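Local coordinates for protein gamma-D-glutamyl-L-lysine dipeptidyl-peptidase (Bacillus cereus ATCC 10987, PDB 3H41) that probably hydrolyses gamma-D-glutamyl-L-lysine bonds in murein peptides as an NlpC/P60 cysteine peptidase, releasing L-Ala-D-Glu during cell-wall degradation, at residues S32-V37 and P101-L105; G67-T71 and V82-Q87; T106-F111 and L161-G165; S143-R147 and T222-H227. All coordinates share one frame; numbering follows the deposited sequence.

Contact 1: S32-V37 and P101-L105; sequences SATNPV and PEKQL
Lys103 and Gln104 belong to the short 3-10 turn 102-104 that links strands 96-101 and 105-106 of the first SH3-like domain, a connection characteristic of the SH3 barrel; here it grips the chain leaving helix 30-33. The amide of Gln104 carries the contact. With CG anti to its own carbonyl carbon (chi1 -71°) and the chain extended beyond, NE2 reaches into the bend of 32-37 and spends both hydrogens on backbone oxygens. Gln104 NE2 lies 2.9 Å from Ser32 O and likewise 2.9 Å from Thr34 O, the second bond being nearly straight at 173°. Both oxygens lie close to the amide plane, which fixes its rotation, although NE2 stands above the carbonyl plane of Thr34 and not on a lone pair. Val37 crosses this amide at about a right angle, its CG1 3.3 Å from Gln104 NE2. The return bond is Asn35 ND2 to Lys103 O, 3.0 Å long and in the carbonyl plane; Asp12 is a second acceptor for ND2. Pro101 CG and Ala33 CB form the apolar contact at 4.0 Å, while Lys103 CE passes beside the neighbouring carbonyl, 3.4 Å from Ala33 O.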
loop_
_atom_site.group_PDB
_atom_site.type_symbol
_atom_site.label_atom_id
_atom_site.label_comp_id
_atom_site.label_asym_id
_atom_site.label_seq_id
_atom_site.Cartn_x
_atom_site.Cartn_y
_atom_site.Cartn_z
ATOM N N SER A 32 -9.942 6.521 10.936
ATOM C CA SER A 32 -9.127 5.407 10.450
ATOM C C SER A 32 -9.502 4.052 11.060
ATOM O O SER A 32 -9.086 2.997 10.516
ATOM C CB SER A 32 -7.618 5.691 10.684
ATOM O OG SER A 32 -7.263 5.476 12.028
ATOM N N ALA A 33 -10.231 4.062 12.184
ATOM C CA ALA A 33 -10.403 2.842 13.003
ATOM C C ALA A 33 -11.815 2.248 12.939
ATOM O O ALA A 33 -12.048 1.179 13.494
ATOM C CB ALA A 33 -10.017 3.129 14.423
ATOM N N THR A 34 -12.733 2.943 12.280
ATOM C CA THR A 34 -14.126 2.516 12.152
ATOM C C THR A 34 -14.288 1.584 10.949
ATOM O O THR A 34 -13.378 1.447 10.126
ATOM C CB THR A 34 -15.050 3.732 11.966
ATOM O OG1 THR A 34 -14.564 4.555 10.866
ATOM C CG2 THR A 34 -15.112 4.550 13.263
ATOM N N ASN A 35 -15.461 0.962 10.852
ATOM C CA ASN A 35 -15.833 0.185 9.691
ATOM C C ASN A 35 -17.208 0.672 9.299
ATOM O O ASN A 35 -18.141 0.418 10.018
ATOM C CB ASN A 35 -15.884 -1.314 9.984
ATOM C CG ASN A 35 -16.155 -2.125 8.734
ATOM O OD1 ASN A 35 -16.614 -1.591 7.754
ATOM N ND2 ASN A 35 -15.868 -3.413 8.768
ATOM N N PRO A 36 -17.326 1.392 8.171
ATOM C CA PRO A 36 -16.267 1.761 7.238
ATOM C C PRO A 36 -15.335 2.865 7.736
ATOM O O PRO A 36 -15.646 3.590 8.684
ATOM C CB PRO A 36 -17.037 2.296 6.045
ATOM C CG PRO A 36 -18.290 2.863 6.650
ATOM C CD PRO A 36 -18.618 1.982 7.796
ATOM N N VAL A 37 -14.174 2.947 7.098
ATOM C CA VAL A 37 -13.230 4.030 7.352
ATOM C C VAL A 37 -13.616 5.283 6.588
ATOM O O VAL A 37 -14.362 5.206 5.615
ATOM C CB VAL A 37 -11.786 3.621 6.955
ATOM C CG1 VAL A 37 -11.292 2.453 7.824
ATOM C CG2 VAL A 37 -11.622 3.280 5.453
ATOM N N PRO A 101 -8.257 -2.718 14.839
ATOM C CA PRO A 101 -9.557 -3.111 15.427
ATOM C C PRO A 101 -10.106 -4.367 14.818
ATOM O O PRO A 101 -10.134 -4.495 13.594
ATOM C CB PRO A 101 -10.470 -1.935 15.106
ATOM C CG PRO A 101 -9.525 -0.759 14.919
ATOM C CD PRO A 101 -8.317 -1.356 14.276
ATOM N N GLU A 102 -10.545 -5.285 15.665
ATOM C CA GLU A 102 -11.162 -6.529 15.184
ATOM C C GLU A 102 -12.343 -6.287 14.248
ATOM O O GLU A 102 -12.596 -7.076 13.335
ATOM C CB GLU A 102 -11.599 -7.415 16.358
ATOM C CG GLU A 102 -11.891 -8.835 15.864
ATOM C CD GLU A 102 -11.987 -9.852 16.992
ATOM O OE1 GLU A 102 -12.512 -9.488 18.060
ATOM O OE2 GLU A 102 -11.537 -11.003 16.793
ATOM N N LYS A 103 -13.068 -5.206 14.478
ATOM C CA LYS A 103 -14.224 -4.884 13.672
ATOM C C LYS A 103 -13.917 -4.520 12.231
ATOM O O LYS A 103 -14.851 -4.412 11.431
ATOM C CB LYS A 103 -15.049 -3.755 14.297
ATOM C CG LYS A 103 -14.347 -2.402 14.402
ATOM C CD LYS A 103 -15.196 -1.440 15.224
ATOM C CE LYS A 103 -14.625 -0.045 15.268
ATOM N NZ LYS A 103 -15.454 0.870 16.136
ATOM N N GLN A 104 -12.629 -4.370 11.913
ATOM C CA GLN A 104 -12.187 -4.133 10.545
ATOM C C GLN A 104 -11.805 -5.407 9.791
ATOM O O GLN A 104 -11.306 -5.321 8.667
ATOM C CB GLN A 104 -11.012 -3.144 10.541
ATOM C CG GLN A 104 -11.453 -1.723 10.890
ATOM C CD GLN A 104 -10.306 -0.743 10.724
ATOM O OE1 GLN A 104 -9.153 -1.119 10.903
ATOM N NE2 GLN A 104 -10.621 0.504 10.378
ATOM N N LEU A 105 -12.048 -6.569 10.411
ATOM C CA LEU A 105 -11.731 -7.885 9.826
ATOM C C LEU A 105 -13.044 -8.605 9.553
ATOM O O LEU A 105 -14.065 -8.329 10.188
ATOM C CB LEU A 105 -10.902 -8.735 10.788
ATOM C CG LEU A 105 -9.474 -8.306 11.047
ATOM C CD1 LEU A 105 -8.843 -9.265 12.059
ATOM C CD2 LEU A 105 -8.649 -8.240 9.743
HETATM O O HOH W 1 -17.088 1.358 13.395
#

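Contact 2: G67-T71 and V82-Q87; sequences GQEVT and VLVHGQ
A chi1 of -63° puts the His85 imidazole anti to its own carbonyl carbon, and Thr71 holds OG1 in the equivalent position; both groups are swung to the side of their own backbone N, which lets the ring's NE2 meet the hydroxyl across the antiparallel hairpin of strands 69-76 and 79-84 in the first SH3-like domain. His85 NE2 donates to Thr71 OG1 at 2.7 Å, with the oxygen almost exactly in the ring plane. Since OG1 is also bonded to Glu94, the hydroxyl joins the imidazole to a carboxylate. Glu69 passes the ring at a slant, its OE2 3.2 Å from His85 CE1 and its carboxylate turned 46° from the imidazole plane; Lys8 forms a salt bridge with the same OE2. The backbone supplies the frame. Thr71 and Leu83 form the hydrogen-bonded pair, with Thr71 N to Leu83 O at 3.0 Å and Leu83 N to Thr71 O at 2.9 Å, while Val70 faces Val84 in the non-hydrogen-bonded pair. A further bond, His85 N to Glu69 O at 3.1 Å, extends the pairing one residue beyond the end of strand 79-84. On the sheet face bearing Val70 and Val84, Val70 CB packs 3.9 Å from Val82 CB. In the type II turn Val84-Gln87, Gln68 takes over: its CG is anti to the backbone N (chi1 -163°), and NE2 approaches the carbonyl nearly end-on, 3.0 Å from His85 O. Gln87 is anchored through OE1 to Thr62 OG1 and NE2 to Gln63 O; one water also accepts from Gln68 NE2 and Gln87 NE2, 3.2 Å from each.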
loop_
_atom_site.group_PDB
_atom_site.type_symbol
_atom_site.label_atom_id
_atom_site.label_comp_id
_atom_site.label_asym_id
_atom_site.label_seq_id
_atom_site.Cartn_x
_atom_site.Cartn_y
_atom_site.Cartn_z
ATOM N N GLY A 67 -9.802 -6.908 1.420
ATOM C CA GLY A 67 -9.566 -8.245 0.895
ATOM C C GLY A 67 -8.229 -8.899 1.164
ATOM O O GLY A 67 -8.076 -10.103 0.913
ATOM N N GLN A 68 -7.238 -8.137 1.646
ATOM C CA GLN A 68 -5.936 -8.704 1.960
ATOM C C GLN A 68 -6.098 -9.685 3.128
ATOM O O GLN A 68 -6.922 -9.453 4.038
ATOM C CB GLN A 68 -4.930 -7.590 2.293
ATOM C CG GLN A 68 -3.469 -7.997 2.235
ATOM C CD GLN A 68 -2.500 -6.817 1.961
ATOM O OE1 GLN A 68 -2.892 -5.618 1.924
ATOM N NE2 GLN A 68 -1.230 -7.165 1.744
ATOM N N GLU A 69 -5.366 -10.804 3.049
ATOM C CA GLU A 69 -5.460 -11.851 4.063
ATOM C C GLU A 69 -4.483 -11.560 5.201
ATOM O O GLU A 69 -3.375 -11.086 4.968
ATOM C CB GLU A 69 -5.120 -13.205 3.473
ATOM C CG GLU A 69 -5.441 -14.373 4.409
ATOM C CD GLU A 69 -5.238 -15.740 3.734
ATOM O OE1 GLU A 69 -5.625 -15.897 2.553
ATOM O OE2 GLU A 69 -4.700 -16.657 4.385
ATOM N N VAL A 70 -4.905 -11.873 6.416
ATOM C CA VAL A 70 -4.070 -11.733 7.573
ATOM C C VAL A 70 -4.168 -13.016 8.426
ATOM O O VAL A 70 -5.164 -13.745 8.343
ATOM C CB VAL A 70 -4.466 -10.495 8.462
ATOM C CG1 VAL A 70 -4.527 -9.181 7.609
ATOM C CG2 VAL A 70 -5.763 -10.731 9.240
ATOM N N THR A 71 -3.137 -13.242 9.241
ATOM C CA THR A 71 -3.191 -14.238 10.309
ATOM C C THR A 71 -3.396 -13.516 11.645
ATOM O O THR A 71 -2.586 -12.660 12.001
ATOM C CB THR A 71 -1.892 -15.078 10.368
ATOM O OG1 THR A 71 -1.650 -15.690 9.087
ATOM C CG2 THR A 71 -1.951 -16.163 11.567
ATOM N N VAL A 82 -2.173 -8.869 14.111
ATOM C CA VAL A 82 -2.275 -9.618 12.848
ATOM C C VAL A 82 -0.947 -9.600 12.126
ATOM O O VAL A 82 -0.093 -8.752 12.397
ATOM C CB VAL A 82 -3.439 -9.100 11.934
ATOM C CG1 VAL A 82 -4.738 -9.018 12.700
ATOM C CG2 VAL A 82 -3.149 -7.715 11.322
ATOM N N LEU A 83 -0.735 -10.600 11.284
ATOM C CA LEU A 83 0.363 -10.609 10.337
ATOM C C LEU A 83 -0.222 -10.467 8.923
ATOM O O LEU A 83 -1.007 -11.318 8.472
ATOM C CB LEU A 83 1.187 -11.911 10.438
ATOM C CG LEU A 83 1.625 -12.275 11.857
ATOM C CD1 LEU A 83 2.388 -13.630 11.852
ATOM C CD2 LEU A 83 2.467 -11.144 12.469
ATOM N N VAL A 84 0.175 -9.403 8.228
ATOM C CA VAL A 84 -0.345 -9.108 6.906
ATOM C C VAL A 84 0.405 -9.887 5.852
ATOM O O VAL A 84 1.611 -9.706 5.630
ATOM C CB VAL A 84 -0.280 -7.584 6.574
ATOM C CG1 VAL A 84 -0.870 -7.319 5.142
ATOM C CG2 VAL A 84 -1.007 -6.718 7.676
ATOM N N HIS A 85 -0.306 -10.773 5.182
ATOM C CA HIS A 85 0.327 -11.601 4.170
ATOM C C HIS A 85 0.630 -10.686 2.981
ATOM O O HIS A 85 -0.161 -9.782 2.643
ATOM C CB HIS A 85 -0.627 -12.705 3.690
ATOM C CG HIS A 85 -1.036 -13.690 4.752
ATOM N ND1 HIS A 85 -1.650 -14.893 4.448
ATOM C CD2 HIS A 85 -0.912 -13.666 6.098
ATOM C CE1 HIS A 85 -1.883 -15.560 5.565
ATOM N NE2 HIS A 85 -1.466 -14.830 6.584
ATOM N N GLY A 86 1.770 -10.924 2.360
ATOM C CA GLY A 86 2.122 -10.226 1.132
ATOM C C GLY A 86 2.885 -8.942 1.343
ATOM O O GLY A 86 3.150 -8.222 0.383
ATOM N N GLN A 87 3.268 -8.682 2.596
ATOM C CA GLN A 87 4.105 -7.557 2.931
ATOM C C GLN A 87 5.357 -8.074 3.608
ATOM O O GLN A 87 5.415 -8.201 4.831
ATOM C CB GLN A 87 3.333 -6.562 3.796
ATOM C CG GLN A 87 2.196 -5.876 3.019
ATOM C CD GLN A 87 1.617 -4.680 3.761
ATOM O OE1 GLN A 87 2.098 -4.312 4.840
ATOM N NE2 GLN A 87 0.554 -4.087 3.203
HETATM O O HOH W 2 0.681 -5.085 0.150
#

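Contact 3: T106-F111 and L161-G165; sequences TYNQEF and LLPNG
The Phe111 ring receives Pro163 on one face and a carbonyl oxygen at its edge. Pro163 CA stands 3.7 Å from the ring centroid, only 18° off the normal, which makes a CH-pi contact; Leu161 O lies near the ring plane, 3.4 Å from Phe111 CE1. The ring of Phe10, in strand 8-11, meets Phe111 edge-to-face. The other flat group is the amide of Asn108: Gly165 CA, which carries no side chain, lies over one of its faces, 3.6 Å from Asn108 ND2. Asn108 is the N-cap of helix 109-113: with CG anti to the backbone N (chi1 178°), its OD1 accepts from Phe111 N at 3.0 Å through an in-plane lone pair. The cap thus ties the amide to the first turn of the helix while its face rests on the type I turn Leu162-Gly165. Apolar atoms complete the fit, Leu161 CD2 tucking 3.6 Å from Phe111 CA and Thr106 CG2 lying 3.7 Å from Pro163 CB. No direct hydrogen bond crosses between the segments; instead a bridging water accepts from Asn108 N and donates to Pro163 O, 2.6 Å from that oxygen. This is structural packing away from the catalytic pocket. Helix 109-113, which follows strand 105-106 of the first SH3-like sheet, is laid against the turn between strands 157-161 and 167-171 of the second, while Leu148 of strand 147-153 touches both Phe111 and Pro163.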
loop_
_atom_site.group_PDB
_atom_site.type_symbol
_atom_site.label_atom_id
_atom_site.label_comp_id
_atom_site.label_asym_id
_atom_site.label_seq_id
_atom_site.Cartn_x
_atom_site.Cartn_y
_atom_site.Cartn_z
ATOM N N THR A 106 -13.022 -9.525 8.589
ATOM C CA THR A 106 -14.165 -10.377 8.378
ATOM C C THR A 106 -13.672 -11.764 7.953
ATOM O O THR A 106 -12.458 -12.006 7.760
ATOM C CB THR A 106 -15.128 -9.773 7.330
ATOM O OG1 THR A 106 -16.340 -10.534 7.317
ATOM C CG2 THR A 106 -14.514 -9.744 5.959
ATOM N N TYR A 107 -14.617 -12.693 7.840
ATOM C CA TYR A 107 -14.318 -13.998 7.233
ATOM C C TYR A 107 -15.571 -14.466 6.517
ATOM O O TYR A 107 -16.639 -14.484 7.109
ATOM C CB TYR A 107 -13.914 -15.046 8.281
ATOM C CG TYR A 107 -13.501 -16.371 7.631
ATOM C CD1 TYR A 107 -14.462 -17.332 7.281
ATOM C CD2 TYR A 107 -12.189 -16.612 7.278
ATOM C CE1 TYR A 107 -14.097 -18.529 6.665
ATOM C CE2 TYR A 107 -11.811 -17.795 6.648
ATOM C CZ TYR A 107 -12.770 -18.742 6.342
ATOM O OH TYR A 107 -12.399 -19.911 5.711
ATOM N N ASN A 108 -15.448 -14.799 5.245
ATOM C CA ASN A 108 -16.543 -15.393 4.489
ATOM C C ASN A 108 -15.971 -16.579 3.718
ATOM O O ASN A 108 -14.965 -16.449 3.014
ATOM C CB ASN A 108 -17.151 -14.347 3.561
ATOM C CG ASN A 108 -18.264 -14.896 2.709
ATOM O OD1 ASN A 108 -18.011 -15.320 1.592
ATOM N ND2 ASN A 108 -19.495 -14.820 3.187
ATOM N N GLN A 109 -16.562 -17.764 3.908
ATOM C CA GLN A 109 -16.012 -18.976 3.297
ATOM C C GLN A 109 -15.948 -18.902 1.771
ATOM O O GLN A 109 -14.965 -19.353 1.156
ATOM C CB GLN A 109 -16.825 -20.214 3.698
ATOM C CG GLN A 109 -16.132 -21.526 3.301
ATOM C CD GLN A 109 -14.751 -21.665 3.929
ATOM O OE1 GLN A 109 -14.601 -21.468 5.131
ATOM N NE2 GLN A 109 -13.731 -21.961 3.113
ATOM N N GLU A 110 -17.006 -18.376 1.159
ATOM C CA GLU A 110 -17.030 -18.187 -0.296
ATOM C C GLU A 110 -15.874 -17.308 -0.768
ATOM O O GLU A 110 -15.178 -17.669 -1.723
ATOM C CB GLU A 110 -18.342 -17.571 -0.779
ATOM C CG GLU A 110 -18.360 -17.408 -2.320
ATOM C CD GLU A 110 -19.642 -16.765 -2.885
ATOM O OE1 GLU A 110 -20.460 -16.239 -2.102
ATOM O OE2 GLU A 110 -19.810 -16.774 -4.129
ATOM N N PHE A 111 -15.672 -16.154 -0.115
ATOM C CA PHE A 111 -14.503 -15.314 -0.428
ATOM C C PHE A 111 -13.193 -16.064 -0.192
ATOM O O PHE A 111 -12.294 -16.060 -1.031
ATOM C CB PHE A 111 -14.503 -14.018 0.390
ATOM C CG PHE A 111 -13.436 -13.037 -0.026
ATOM C CD1 PHE A 111 -13.685 -12.086 -1.029
ATOM C CD2 PHE A 111 -12.181 -13.061 0.564
ATOM C CE1 PHE A 111 -12.710 -11.172 -1.424
ATOM C CE2 PHE A 111 -11.194 -12.160 0.162
ATOM C CZ PHE A 111 -11.469 -11.192 -0.827
ATOM N N LEU A 161 -16.546 -10.052 -5.911
ATOM C CA LEU A 161 -16.971 -10.481 -4.585
ATOM C C LEU A 161 -16.175 -9.741 -3.481
ATOM O O LEU A 161 -14.954 -9.690 -3.529
ATOM C CB LEU A 161 -16.732 -11.991 -4.432
ATOM C CG LEU A 161 -17.303 -12.618 -3.154
ATOM C CD1 LEU A 161 -18.839 -12.605 -3.150
ATOM C CD2 LEU A 161 -16.762 -14.028 -2.954
ATOM N N LEU A 162 -16.890 -9.141 -2.551
ATOM C CA LEU A 162 -16.314 -8.462 -1.380
ATOM C C LEU A 162 -15.970 -9.464 -0.252
ATOM O O LEU A 162 -16.550 -10.543 -0.160
ATOM C CB LEU A 162 -17.290 -7.423 -0.834
ATOM C CG LEU A 162 -17.639 -6.358 -1.853
ATOM C CD1 LEU A 162 -18.605 -5.373 -1.229
ATOM C CD2 LEU A 162 -16.364 -5.687 -2.364
ATOM N N PRO A 163 -15.025 -9.098 0.622
ATOM C CA PRO A 163 -14.607 -10.032 1.680
ATOM C C PRO A 163 -15.735 -10.419 2.650
ATOM O O PRO A 163 -15.645 -11.447 3.319
ATOM C CB PRO A 163 -13.479 -9.273 2.418
ATOM C CG PRO A 163 -13.274 -8.018 1.743
ATOM C CD PRO A 163 -14.132 -7.934 0.514
ATOM N N ASN A 164 -16.773 -9.597 2.745
ATOM C CA ASN A 164 -17.904 -9.947 3.573
ATOM C C ASN A 164 -18.925 -10.845 2.862
ATOM O O ASN A 164 -19.967 -11.160 3.441
ATOM C CB ASN A 164 -18.574 -8.709 4.143
ATOM C CG ASN A 164 -19.316 -7.898 3.100
ATOM O OD1 ASN A 164 -19.231 -8.172 1.902
ATOM N ND2 ASN A 164 -20.060 -6.904 3.556
ATOM N N GLY A 165 -18.625 -11.265 1.640
ATOM C CA GLY A 165 -19.573 -12.084 0.840
ATOM C C GLY A 165 -20.593 -11.328 0.004
ATOM O O GLY A 165 -21.340 -11.957 -0.762
HETATM O O HOH W 3 -13.655 -13.116 3.828
HETATM O O HOH W 4 -21.751 -14.557 -0.814
#

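Contact 4: S143-R147 and T222-H227; sequences SYNTR and TIYKSH
Asn145 takes a positive phi (84°) in the type II turn Ser143-Thr146, and this turn butts against the C-terminal part of helix 218-225, with Asn145 CA 5.5 Å from Ser226 CA. The contact joins the second SH3-like domain to the NlpC/P60 catalytic domain. Tyr144, its ring carried anti to the backbone N (chi1 -176°), reaches along the helix: Tyr144 OH lies 2.6 Å from Ser226 OG, a hydrogen bond in which either hydroxyl may donate. Thr222 CG2 meets the same ring in its plane, 3.8 Å from Tyr144 CD2, and also packs against Asn145 CB at 3.9 Å. Asn145 OD1 is gripped side-on by Arg147: NH2 at 3.1 Å and NE at 3.3 Å from OD1 arrive from the same face of the amide. A water bridges Asn145 ND2 and Thr222 OG1, itself bonded to Gly218 O within the helix. Lys225 CE lies over one face of the guanidinium, whose NH1 bonds to Gln181. Arg147 NH2 and Lys225 NZ stay 5.6 Å apart, and NZ bonds to Gly86 O. The assigned direct hydrogen bond between the segments is thus the hydroxyl pair, while the Asn145 amide orients Arg147 and reaches Thr222 through water.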
loop_
_atom_site.group_PDB
_atom_site.type_symbol
_atom_site.label_atom_id
_atom_site.label_comp_id
_atom_site.label_asym_id
_atom_site.label_seq_id
_atom_site.Cartn_x
_atom_site.Cartn_y
_atom_site.Cartn_z
ATOM N N SER A 143 -8.888 1.561 -2.859
ATOM C CA SER A 143 -7.567 1.943 -3.330
ATOM C C SER A 143 -7.048 1.179 -4.553
ATOM O O SER A 143 -7.289 0.002 -4.709
ATOM C CB SER A 143 -6.570 1.685 -2.185
ATOM O OG SER A 143 -5.220 1.851 -2.600
ATOM N N TYR A 144 -6.280 1.871 -5.384
ATOM C CA TYR A 144 -5.305 1.264 -6.267
ATOM C C TYR A 144 -4.722 0.048 -5.558
ATOM O O TYR A 144 -4.392 0.080 -4.366
ATOM C CB TYR A 144 -4.167 2.268 -6.565
ATOM C CG TYR A 144 -3.178 1.713 -7.546
ATOM C CD1 TYR A 144 -3.494 1.640 -8.894
ATOM C CD2 TYR A 144 -1.958 1.181 -7.128
ATOM C CE1 TYR A 144 -2.597 1.101 -9.812
ATOM C CE2 TYR A 144 -1.052 0.614 -8.049
ATOM C CZ TYR A 144 -1.400 0.574 -9.402
ATOM O OH TYR A 144 -0.579 0.010 -10.383
ATOM N N ASN A 145 -4.632 -1.039 -6.300
ATOM C CA ASN A 145 -3.949 -2.272 -5.860
ATOM C C ASN A 145 -4.820 -3.192 -5.010
ATOM O O ASN A 145 -4.340 -4.217 -4.539
ATOM C CB ASN A 145 -2.638 -1.983 -5.114
ATOM C CG ASN A 145 -1.746 -3.215 -5.009
ATOM O OD1 ASN A 145 -1.598 -3.988 -5.977
ATOM N ND2 ASN A 145 -1.174 -3.428 -3.812
ATOM N N THR A 146 -6.076 -2.816 -4.803
ATOM C CA THR A 146 -7.107 -3.700 -4.215
ATOM C C THR A 146 -7.382 -4.829 -5.219
ATOM O O THR A 146 -7.478 -4.560 -6.425
ATOM C CB THR A 146 -8.385 -2.904 -3.920
ATOM O OG1 THR A 146 -8.098 -1.822 -2.971
ATOM C CG2 THR A 146 -9.526 -3.827 -3.394
ATOM N N ARG A 147 -7.448 -6.073 -4.738
ATOM C CA ARG A 147 -7.750 -7.225 -5.565
ATOM C C ARG A 147 -8.984 -7.914 -5.024
ATOM O O ARG A 147 -9.020 -8.265 -3.861
ATOM C CB ARG A 147 -6.611 -8.234 -5.599
ATOM C CG ARG A 147 -5.286 -7.695 -6.090
ATOM C CD ARG A 147 -4.325 -7.410 -4.910
ATOM N NE ARG A 147 -3.066 -6.859 -5.406
ATOM C CZ ARG A 147 -2.116 -7.572 -6.020
ATOM N NH1 ARG A 147 -2.226 -8.885 -6.170
ATOM N NH2 ARG A 147 -1.037 -6.971 -6.469
ATOM N N THR A 222 3.975 -0.686 -3.220
ATOM C CA THR A 222 2.671 -0.747 -3.935
ATOM C C THR A 222 2.803 -0.726 -5.453
ATOM O O THR A 222 2.130 -1.480 -6.142
ATOM C CB THR A 222 1.720 0.376 -3.454
ATOM O OG1 THR A 222 1.444 0.178 -2.055
ATOM C CG2 THR A 222 0.391 0.395 -4.264
ATOM N N ILE A 223 3.706 0.095 -5.971
ATOM C CA ILE A 223 3.943 0.209 -7.413
ATOM C C ILE A 223 4.437 -1.134 -7.940
ATOM O O ILE A 223 3.895 -1.667 -8.926
ATOM C CB ILE A 223 5.007 1.269 -7.727
ATOM C CG1 ILE A 223 4.416 2.674 -7.570
ATOM C CG2 ILE A 223 5.547 1.104 -9.149
ATOM C CD1 ILE A 223 5.457 3.754 -7.647
ATOM N N TYR A 224 5.430 -1.709 -7.255
ATOM C CA TYR A 224 5.951 -3.015 -7.704
ATOM C C TYR A 224 4.943 -4.139 -7.541
ATOM O O TYR A 224 4.791 -4.940 -8.456
ATOM C CB TYR A 224 7.284 -3.335 -7.028
ATOM C CG TYR A 224 8.446 -2.758 -7.789
ATOM C CD1 TYR A 224 9.073 -3.512 -8.824
ATOM C CD2 TYR A 224 8.936 -1.488 -7.537
ATOM C CE1 TYR A 224 10.116 -3.014 -9.533
ATOM C CE2 TYR A 224 10.001 -0.980 -8.274
ATOM C CZ TYR A 224 10.587 -1.770 -9.266
ATOM O OH TYR A 224 11.626 -1.313 -10.025
ATOM N N LYS A 225 4.235 -4.171 -6.416
ATOM C CA LYS A 225 3.322 -5.255 -6.110
ATOM C C LYS A 225 2.170 -5.319 -7.108
ATOM O O LYS A 225 1.767 -6.417 -7.546
ATOM C CB LYS A 225 2.768 -5.114 -4.706
ATOM C CG LYS A 225 1.886 -6.302 -4.343
ATOM C CD LYS A 225 2.034 -6.791 -2.939
ATOM C CE LYS A 225 0.999 -7.876 -2.622
ATOM N NZ LYS A 225 0.514 -7.839 -1.195
ATOM N N SER A 226 1.696 -4.139 -7.500
ATOM C CA SER A 226 0.595 -4.016 -8.483
ATOM C C SER A 226 0.975 -4.475 -9.878
ATOM O O SER A 226 0.090 -4.685 -10.725
ATOM C CB SER A 226 0.083 -2.576 -8.521
ATOM O OG SER A 226 0.992 -1.663 -9.139
ATOM N N HIS A 227 2.278 -4.596 -10.127
ATOM C CA HIS A 227 2.826 -5.083 -11.387
ATOM C C HIS A 227 3.461 -6.475 -11.226
ATOM O O HIS A 227 4.314 -6.898 -12.050
ATOM C CB HIS A 227 3.846 -4.075 -11.941
ATOM C CG HIS A 227 3.211 -2.827 -12.460
ATOM N ND1 HIS A 227 2.582 -2.776 -13.687
ATOM C CD2 HIS A 227 3.047 -1.601 -11.902
ATOM C CE1 HIS A 227 2.105 -1.558 -13.884
ATOM N NE2 HIS A 227 2.359 -0.828 -12.813
HETATM O O HOH W 5 -0.960 -1.162 -1.489
#

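All four contacts are partly buried, but contacts 2 and 4 lie nearer the centre of the chain (about 12 and 7 Å between centres) than contacts 1 and 3 (about 17 and 21 Å). Contact 2 lies within the first SH3-like sheet, and contact 1 fastens the chain after helix 30-33 to a turn of that domain; they touch through Leu105 and Val70. Amides meet backbone oxygens in contact 1, whereas contact 2 pairs strands beside a polar flank. Contacts 3 and 4 join different units: aromatic packing and waters between the two SH3-like sheets; a hydroxyl pair, methyl packing and a water bridge between the second and the catalytic domain. Lys225 NZ, probably hydrogen-bonded to Gly86 O, connects contacts 4 and 2.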